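Local coordinates for protein Rubredoxin\:oxygen oxidoreductase (Desulfovibrio gigas, PDB 1E5D) that catalyses the four-electron reduction of one dioxygen molecule to two water molecules, and carries a diiron centre and FMN, at residues 197-202 and 247-252; 192-197 and 203-208; 369-374 and 382-387. All blocks are in the same frame, centred on the assembly; numbering follows the deposited sequence.

Contact 1 (197-202 and 247-252)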
# COMPACT_ATOMS: atom_id res chain seq x y z
N ILE A 197 1.51 3.54 17.27
CA ILE A 197 2.53 2.61 17.76
C ILE A 197 2.18 1.96 19.09
O ILE A 197 2.53 0.79 19.31
CB ILE A 197 3.90 3.30 17.90
CG1 ILE A 197 4.96 2.38 18.51
CG2 ILE A 197 3.76 4.59 18.67
CD1 ILE A 197 6.20 2.26 17.65
N VAL A 198 1.51 2.65 20.00
CA VAL A 198 1.21 2.06 21.30
C VAL A 198 -0.15 1.37 21.34
O VAL A 198 -0.37 0.52 22.20
CB VAL A 198 1.24 3.13 22.42
CG1 VAL A 198 1.11 2.47 23.78
CG2 VAL A 198 2.53 3.94 22.36
N ASN A 199 -1.06 1.71 20.44
CA ASN A 199 -2.43 1.23 20.48
C ASN A 199 -2.60 -0.26 20.72
O ASN A 199 -3.43 -0.67 21.54
CB ASN A 199 -3.16 1.57 19.18
CG ASN A 199 -4.64 1.72 19.48
OD1 ASN A 199 -5.07 2.78 19.95
ND2 ASN A 199 -5.39 0.67 19.21
N PRO A 200 -1.87 -1.15 20.06
CA PRO A 200 -2.08 -2.58 20.34
C PRO A 200 -1.80 -2.94 21.80
O PRO A 200 -2.27 -3.99 22.26
CB PRO A 200 -1.08 -3.29 19.43
CG PRO A 200 -0.07 -2.23 19.10
CD PRO A 200 -0.85 -0.94 19.03
N TYR A 201 -1.08 -2.10 22.53
CA TYR A 201 -0.76 -2.37 23.93
C TYR A 201 -1.53 -1.44 24.86
O TYR A 201 -1.05 -0.96 25.88
CB TYR A 201 0.75 -2.25 24.16
CG TYR A 201 1.51 -2.95 23.06
CD1 TYR A 201 1.59 -4.34 23.06
CD2 TYR A 201 2.13 -2.23 22.05
CE1 TYR A 201 2.28 -5.00 22.06
CE2 TYR A 201 2.82 -2.89 21.05
CZ TYR A 201 2.89 -4.26 21.06
OH TYR A 201 3.57 -4.92 20.06
N ALA A 202 -2.78 -1.19 24.49
CA ALA A 202 -3.71 -0.46 25.34
C ALA A 202 -3.76 -1.05 26.75
O ALA A 202 -3.59 -0.31 27.72
CB ALA A 202 -5.08 -0.43 24.67
N ALA A 247 -5.96 4.72 25.60
CA ALA A 247 -6.00 3.27 25.76
C ALA A 247 -7.42 2.75 25.91
O ALA A 247 -7.69 1.59 25.60
CB ALA A 247 -5.16 2.85 26.96
N GLU A 248 -8.32 3.59 26.41
CA GLU A 248 -9.69 3.14 26.67
C GLU A 248 -10.50 3.04 25.37
O GLU A 248 -11.38 2.18 25.29
CB GLU A 248 -10.39 4.03 27.70
CG GLU A 248 -10.46 3.38 29.08
CD GLU A 248 -10.70 4.32 30.23
OE1 GLU A 248 -11.00 5.52 30.01
OE2 GLU A 248 -10.59 3.87 31.39
N GLN A 249 -10.19 3.87 24.38
CA GLN A 249 -10.79 3.68 23.06
C GLN A 249 -12.31 3.66 23.12
O GLN A 249 -13.03 2.84 22.55
CB GLN A 249 -10.24 2.39 22.44
CG GLN A 249 -8.79 2.55 21.98
CD GLN A 249 -8.19 1.23 21.54
OE1 GLN A 249 -8.40 0.81 20.40
NE2 GLN A 249 -7.44 0.56 22.41
N LYS A 250 -12.84 4.63 23.88
CA LYS A 250 -14.30 4.70 23.96
C LYS A 250 -14.84 5.30 22.67
O LYS A 250 -14.28 6.25 22.12
CB LYS A 250 -14.71 5.52 25.18
CG LYS A 250 -14.97 4.73 26.45
CD LYS A 250 -14.38 3.33 26.35
CE LYS A 250 -15.47 2.27 26.25
NZ LYS A 250 -14.95 0.90 26.50
N PRO A 251 -15.93 4.74 22.17
CA PRO A 251 -16.58 5.25 20.96
C PRO A 251 -16.99 6.71 21.08
O PRO A 251 -17.24 7.24 22.16
CB PRO A 251 -17.85 4.41 20.86
CG PRO A 251 -17.56 3.17 21.62
CD PRO A 251 -16.61 3.55 22.71
N THR A 252 -17.06 7.36 19.93
CA THR A 252 -17.69 8.64 19.73
C THR A 252 -18.59 8.56 18.49
O THR A 252 -18.62 7.53 17.80
CB THR A 252 -16.67 9.78 19.53
OG1 THR A 252 -15.92 9.50 18.34
CG2 THR A 252 -15.68 9.83 20.68
O HOH W 1 -5.73 -1.55 21.35
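Asn199 and Gln249 reach for each other from opposite directions, where the turn between helices 183-198 and 202-214 of the metallo-beta-lactamase fold meets the end of helix 233-248. Their amides do not lie flat together: the planes stand 70° apart. Asn199 ND2 donates to Gln249 OE1 over 3.2 Å, and the N-H points almost straight at the oxygen, at 164°. The oxygen lies close to the plane of the Asn199 amide, but the donor stands 59° out of the Gln249 carbonyl plane, so it comes from above that plane and not along a lone pair. Both groups have further partners in the neighbouring domain, ND2 giving to Leu332 O and OE1 accepting from Gln335 N, further bonds that probably help fix how the two amides are turned.

Gln249 is the first residue past the helix, with positive phi, and its side chain runs out extended beyond CG. This carries the amide back over the helix end, where Gln249 NE2 makes a weak bond of 3.4 Å to Ala247 O. Gln249 NE2 also gives to water 1 at 2.9 Å. That water links it to Asn199 O, although the modelled separation there is so short that its exact length is doubtful.

Beside the amides two alanine methyls pack close. The Ala202 methyl points at the other segment and rests against both the Gln249 amide and the helix end, with CB 3.4 Å from Gln249 NE2 and also 3.4 Å from Ala247 O. Ala202 and Ala247 have the closest CA atoms across the contact; their CB atoms are 4.0 Å apart, and Ala247 CB rests 3.6 Å from Ala202 O.

Contact 2 (192-197 and 203-208). With OXY (oxygen molecule), chain E.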
# COMPACT_ATOMS: atom_id res chain seq x y z
N GLU A 192 -1.79 11.00 17.55
CA GLU A 192 -1.25 10.44 16.31
C GLU A 192 -0.12 9.48 16.65
O GLU A 192 0.04 8.41 16.07
CB GLU A 192 -0.76 11.52 15.36
CG GLU A 192 -1.88 12.38 14.80
CD GLU A 192 -1.40 13.33 13.71
OE1 GLU A 192 -0.16 13.49 13.61
OE2 GLU A 192 -2.25 13.88 12.98
N TYR A 193 0.67 9.91 17.63
CA TYR A 193 1.75 9.04 18.09
C TYR A 193 1.18 7.79 18.75
O TYR A 193 1.55 6.67 18.39
CB TYR A 193 2.68 9.81 19.04
CG TYR A 193 3.87 8.93 19.37
CD1 TYR A 193 4.93 8.84 18.48
CD2 TYR A 193 3.92 8.19 20.54
CE1 TYR A 193 6.02 8.03 18.77
CE2 TYR A 193 5.01 7.39 20.84
CZ TYR A 193 6.05 7.31 19.95
OH TYR A 193 7.14 6.52 20.22
N TYR A 194 0.27 7.96 19.71
CA TYR A 194 -0.30 6.79 20.37
C TYR A 194 -0.94 5.84 19.37
O TYR A 194 -0.69 4.63 19.40
CB TYR A 194 -1.36 7.17 21.43
CG TYR A 194 -1.76 5.99 22.29
CD1 TYR A 194 -1.05 5.70 23.45
CD2 TYR A 194 -2.83 5.16 21.97
CE1 TYR A 194 -1.40 4.63 24.25
CE2 TYR A 194 -3.18 4.09 22.76
CZ TYR A 194 -2.46 3.83 23.90
OH TYR A 194 -2.79 2.76 24.71
N ALA A 195 -1.80 6.39 18.52
CA ALA A 195 -2.64 5.56 17.67
C ALA A 195 -1.83 4.64 16.76
O ALA A 195 -2.28 3.53 16.47
CB ALA A 195 -3.57 6.43 16.83
N ASN A 196 -0.65 5.11 16.34
CA ASN A 196 0.13 4.33 15.37
C ASN A 196 1.26 3.52 15.95
O ASN A 196 1.94 2.82 15.18
CB ASN A 196 0.68 5.29 14.31
CG ASN A 196 -0.47 5.67 13.39
OD1 ASN A 196 -0.83 4.90 12.50
ND2 ASN A 196 -1.02 6.85 13.64
N ILE A 197 1.51 3.54 17.27
CA ILE A 197 2.53 2.61 17.76
C ILE A 197 2.18 1.96 19.09
O ILE A 197 2.53 0.79 19.31
CB ILE A 197 3.90 3.30 17.90
CG1 ILE A 197 4.96 2.38 18.51
CG2 ILE A 197 3.76 4.59 18.67
CD1 ILE A 197 6.20 2.26 17.65
N PRO A 203 -3.99 -2.35 26.93
CA PRO A 203 -4.06 -2.89 28.30
C PRO A 203 -2.79 -2.61 29.10
O PRO A 203 -2.85 -2.17 30.24
CB PRO A 203 -4.22 -4.39 28.11
CG PRO A 203 -4.60 -4.61 26.69
CD PRO A 203 -4.19 -3.39 25.92
N GLN A 204 -1.63 -2.89 28.49
CA GLN A 204 -0.40 -2.63 29.24
C GLN A 204 -0.33 -1.15 29.59
O GLN A 204 0.16 -0.77 30.64
CB GLN A 204 0.84 -3.05 28.46
CG GLN A 204 1.00 -4.56 28.36
CD GLN A 204 0.14 -5.18 27.28
OE1 GLN A 204 -0.90 -4.66 26.90
NE2 GLN A 204 0.57 -6.33 26.76
N THR A 205 -0.86 -0.35 28.66
CA THR A 205 -0.87 1.09 28.86
C THR A 205 -1.55 1.40 30.18
O THR A 205 -1.04 2.12 31.03
CB THR A 205 -1.60 1.81 27.72
OG1 THR A 205 -0.88 1.66 26.49
CG2 THR A 205 -1.68 3.30 28.01
N LEU A 206 -2.74 0.81 30.33
CA LEU A 206 -3.53 1.04 31.53
C LEU A 206 -2.86 0.46 32.77
O LEU A 206 -2.78 1.12 33.81
CB LEU A 206 -4.94 0.47 31.33
CG LEU A 206 -5.76 1.19 30.26
CD1 LEU A 206 -7.05 0.43 30.02
CD2 LEU A 206 -6.05 2.63 30.64
N LYS A 207 -2.37 -0.77 32.67
CA LYS A 207 -1.70 -1.38 33.82
C LYS A 207 -0.53 -0.53 34.29
O LYS A 207 -0.43 -0.14 35.46
CB LYS A 207 -1.24 -2.79 33.44
CG LYS A 207 -1.59 -3.85 34.47
CD LYS A 207 -2.89 -4.57 34.14
CE LYS A 207 -2.63 -6.00 33.67
NZ LYS A 207 -3.78 -6.91 33.92
N ALA A 208 0.38 -0.24 33.37
CA ALA A 208 1.58 0.52 33.71
C ALA A 208 1.22 1.84 34.37
O ALA A 208 1.85 2.34 35.29
CB ALA A 208 2.42 0.76 32.47
O1 OXY E . 9.46 5.13 18.36
O2 OXY E . 9.04 4.46 17.45
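Tyr194 and Thr205 join two consecutive helices, 183-198 and 202-214, through one hydroxyl-to-hydroxyl bond. Tyr194 CB leaves its helix pointing at the other one. CG stands anti to the backbone N (chi1 -170°), which carries the ring across to helix 202-214. Along the ring, CE1 comes 4.0 Å from the Thr205 methyl CG2, and CZ lies 3.7 Å from Thr205 OG1. At the tip, Tyr194 OH donates to Thr205 OG1 over 2.8 Å, with OG1 at the ring edge, near its plane. Thr205 CB and CG2 also lie near the phenol oxygen, CB 3.4 Å from Tyr194 OH. Thr205 OG1 is not the end of the line: it is hydrogen-bonded to Tyr201 O, at the start of its own helix, so the two hydroxyls and the Tyr201 carbonyl form a short chain of hydrogen bonds.

One residue back, Tyr193 faces the oxygen pocket. Its OH makes a weak bond of 3.3 Å to O1 of the bound oxygen molecule, while Ile197 CD1 lies 3.6 Å from O2 and Ile197 CG2 lies over one face of the Tyr193 ring, toward its rim.

The pair is buried beneath helix 233-248, whose Ala247 packs on both Tyr194 and Thr205 and whose Tyr243 meets the Tyr194 ring edge-to-face; on a further flank of helix 183-198, Asn196 bonds to helix 294-302.

Contact 3 (369-374 and 382-387)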
# COMPACT_ATOMS: atom_id res chain seq x y z
N THR A 369 -25.53 -5.63 7.02
CA THR A 369 -25.03 -6.44 5.93
C THR A 369 -24.31 -5.56 4.92
O THR A 369 -24.81 -4.48 4.62
CB THR A 369 -26.19 -7.17 5.22
OG1 THR A 369 -27.41 -6.91 5.92
CG2 THR A 369 -25.97 -8.68 5.26
N PRO A 370 -23.16 -5.97 4.42
CA PRO A 370 -22.46 -5.18 3.40
C PRO A 370 -23.34 -4.96 2.17
O PRO A 370 -24.02 -5.88 1.72
CB PRO A 370 -21.25 -6.05 3.03
CG PRO A 370 -21.01 -6.84 4.27
CD PRO A 370 -22.39 -7.18 4.77
N VAL A 371 -23.28 -3.73 1.68
CA VAL A 371 -23.92 -3.36 0.43
C VAL A 371 -22.95 -3.56 -0.73
O VAL A 371 -21.86 -2.99 -0.80
CB VAL A 371 -24.41 -1.90 0.45
CG1 VAL A 371 -25.00 -1.50 -0.89
CG2 VAL A 371 -25.42 -1.72 1.57
N LYS A 372 -23.34 -4.42 -1.67
CA LYS A 372 -22.57 -4.62 -2.89
C LYS A 372 -23.45 -4.30 -4.10
O LYS A 372 -24.64 -4.56 -4.11
CB LYS A 372 -22.01 -6.03 -2.96
CG LYS A 372 -22.95 -7.08 -3.52
CD LYS A 372 -22.77 -8.41 -2.81
CE LYS A 372 -22.63 -9.57 -3.78
NZ LYS A 372 -22.22 -10.83 -3.07
N VAL A 373 -22.83 -3.72 -5.12
CA VAL A 373 -23.53 -3.29 -6.32
C VAL A 373 -22.81 -3.75 -7.58
O VAL A 373 -21.59 -3.61 -7.68
CB VAL A 373 -23.64 -1.75 -6.37
CG1 VAL A 373 -24.31 -1.32 -7.66
CG2 VAL A 373 -24.38 -1.24 -5.15
N LYS A 374 -23.56 -4.28 -8.54
CA LYS A 374 -22.94 -4.64 -9.81
C LYS A 374 -22.65 -3.35 -10.58
O LYS A 374 -23.55 -2.61 -10.98
CB LYS A 374 -23.82 -5.56 -10.64
CG LYS A 374 -23.16 -6.10 -11.90
CD LYS A 374 -23.42 -7.58 -12.10
CE LYS A 374 -24.38 -7.83 -13.25
NZ LYS A 374 -23.72 -7.77 -14.59
N TYR A 382 -28.55 3.39 -3.82
CA TYR A 382 -28.41 4.51 -2.89
C TYR A 382 -29.31 4.30 -1.68
O TYR A 382 -28.89 4.59 -0.56
CB TYR A 382 -28.71 5.83 -3.61
CG TYR A 382 -27.62 6.13 -4.61
CD1 TYR A 382 -26.35 5.57 -4.44
CD2 TYR A 382 -27.82 6.95 -5.71
CE1 TYR A 382 -25.33 5.81 -5.32
CE2 TYR A 382 -26.80 7.20 -6.60
CZ TYR A 382 -25.56 6.63 -6.41
OH TYR A 382 -24.54 6.88 -7.30
N GLU A 383 -30.52 3.81 -1.92
CA GLU A 383 -31.46 3.54 -0.84
C GLU A 383 -30.86 2.52 0.11
O GLU A 383 -30.91 2.66 1.33
CB GLU A 383 -32.80 3.03 -1.38
CG GLU A 383 -33.76 4.13 -1.80
CD GLU A 383 -33.62 5.35 -0.90
OE1 GLU A 383 -33.96 5.23 0.30
OE2 GLU A 383 -33.17 6.40 -1.39
N GLN A 384 -30.28 1.47 -0.48
CA GLN A 384 -29.64 0.46 0.37
C GLN A 384 -28.58 1.07 1.27
O GLN A 384 -28.48 0.78 2.46
CB GLN A 384 -29.02 -0.61 -0.51
CG GLN A 384 -30.00 -1.65 -1.03
CD GLN A 384 -29.30 -3.00 -1.13
OE1 GLN A 384 -28.45 -3.21 -2.00
NE2 GLN A 384 -29.67 -3.90 -0.23
N LEU A 385 -27.75 1.96 0.70
CA LEU A 385 -26.66 2.49 1.52
C LEU A 385 -27.17 3.35 2.65
O LEU A 385 -26.70 3.18 3.78
CB LEU A 385 -25.68 3.23 0.60
CG LEU A 385 -24.88 2.27 -0.30
CD1 LEU A 385 -24.48 2.92 -1.60
CD2 LEU A 385 -23.66 1.76 0.46
N LYS A 386 -28.11 4.25 2.38
CA LYS A 386 -28.71 5.10 3.41
C LYS A 386 -29.26 4.24 4.55
O LYS A 386 -29.14 4.52 5.74
CB LYS A 386 -29.80 5.97 2.82
CG LYS A 386 -30.87 6.40 3.80
CD LYS A 386 -32.25 6.44 3.15
CE LYS A 386 -33.35 6.65 4.17
NZ LYS A 386 -34.12 5.39 4.43
N THR A 387 -29.89 3.15 4.14
CA THR A 387 -30.37 2.16 5.08
C THR A 387 -29.20 1.59 5.87
O THR A 387 -29.25 1.50 7.10
CB THR A 387 -31.10 1.01 4.36
OG1 THR A 387 -32.36 1.48 3.86
CG2 THR A 387 -31.41 -0.14 5.31
O HOH W 2 -26.55 -5.86 -1.53
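Val371 and Leu385 make the apolar part of this contact, where strand 371-374 of the flavodoxin-like domain meets the helix that follows it. The two side chains cross obliquely. The Leu385 methyl CD2 rides against the branch point of the valine, 3.7 Å from Val371 CB, and lies 3.8 Å from Val371 CG1. Val371 CG1, anti to the backbone N (chi1 177°), is turned to the helix and meets Leu385 CG at 3.8 Å. The other branch, Val371 CG2, looks toward the backbone and comes 4.1 Å from Gln384 O. Gln384 closes the outer side of the contact: its chain bends at chi2, and OE1 stops 4.0 Å from Val371 CG1, a packing contact without a bond.

The polar link is indirect. Water 2 donates to Gln384 OE1 at 3.3 Å and, weakly, to Lys372 O at 3.5 Å, bridging helix and strand beside the valine.

Within the helix, Glu383 O accepts two bonds from Thr387. Thr387 N and Thr387 OG1, the latter 3.1 Å from Glu383 O, reach that oxygen from opposite faces of its plane.

Strand 371-374 is an outermost strand of the five-stranded parallel sheet of order 2-1-3-4-5, hydrogen-bonded to strand 338-345 through Gly343 and Phe345. Val371 and Val373 point to the face where helix 379-400 lies beside helix 265-279, whose Met269 touches Leu385; Lys372 turns the other way and packs on Thr352 of helix 350-361.

In the fold
Coming from the N terminus, the chain enters contact 2 on helix 183-198 and, sharing Ile197, opens contact 1 before contact 2 has closed. Contact 2 closes first, at 203-208, as a short connection between two successive helices; contact 1 closes only at 247-252, after the last strands of the lactamase domain and helix 233-248. The two therefore cross, and they touch, Tyr194 OH packing on Ala202 and Ala247, to make one buried three-helix cluster just before the chain passes into the flavodoxin domain. Contact 3 follows in series there, closing a short strand-to-helix connection at the far edge of that sheet. Its centre lies about 30 Å from that of contact 1.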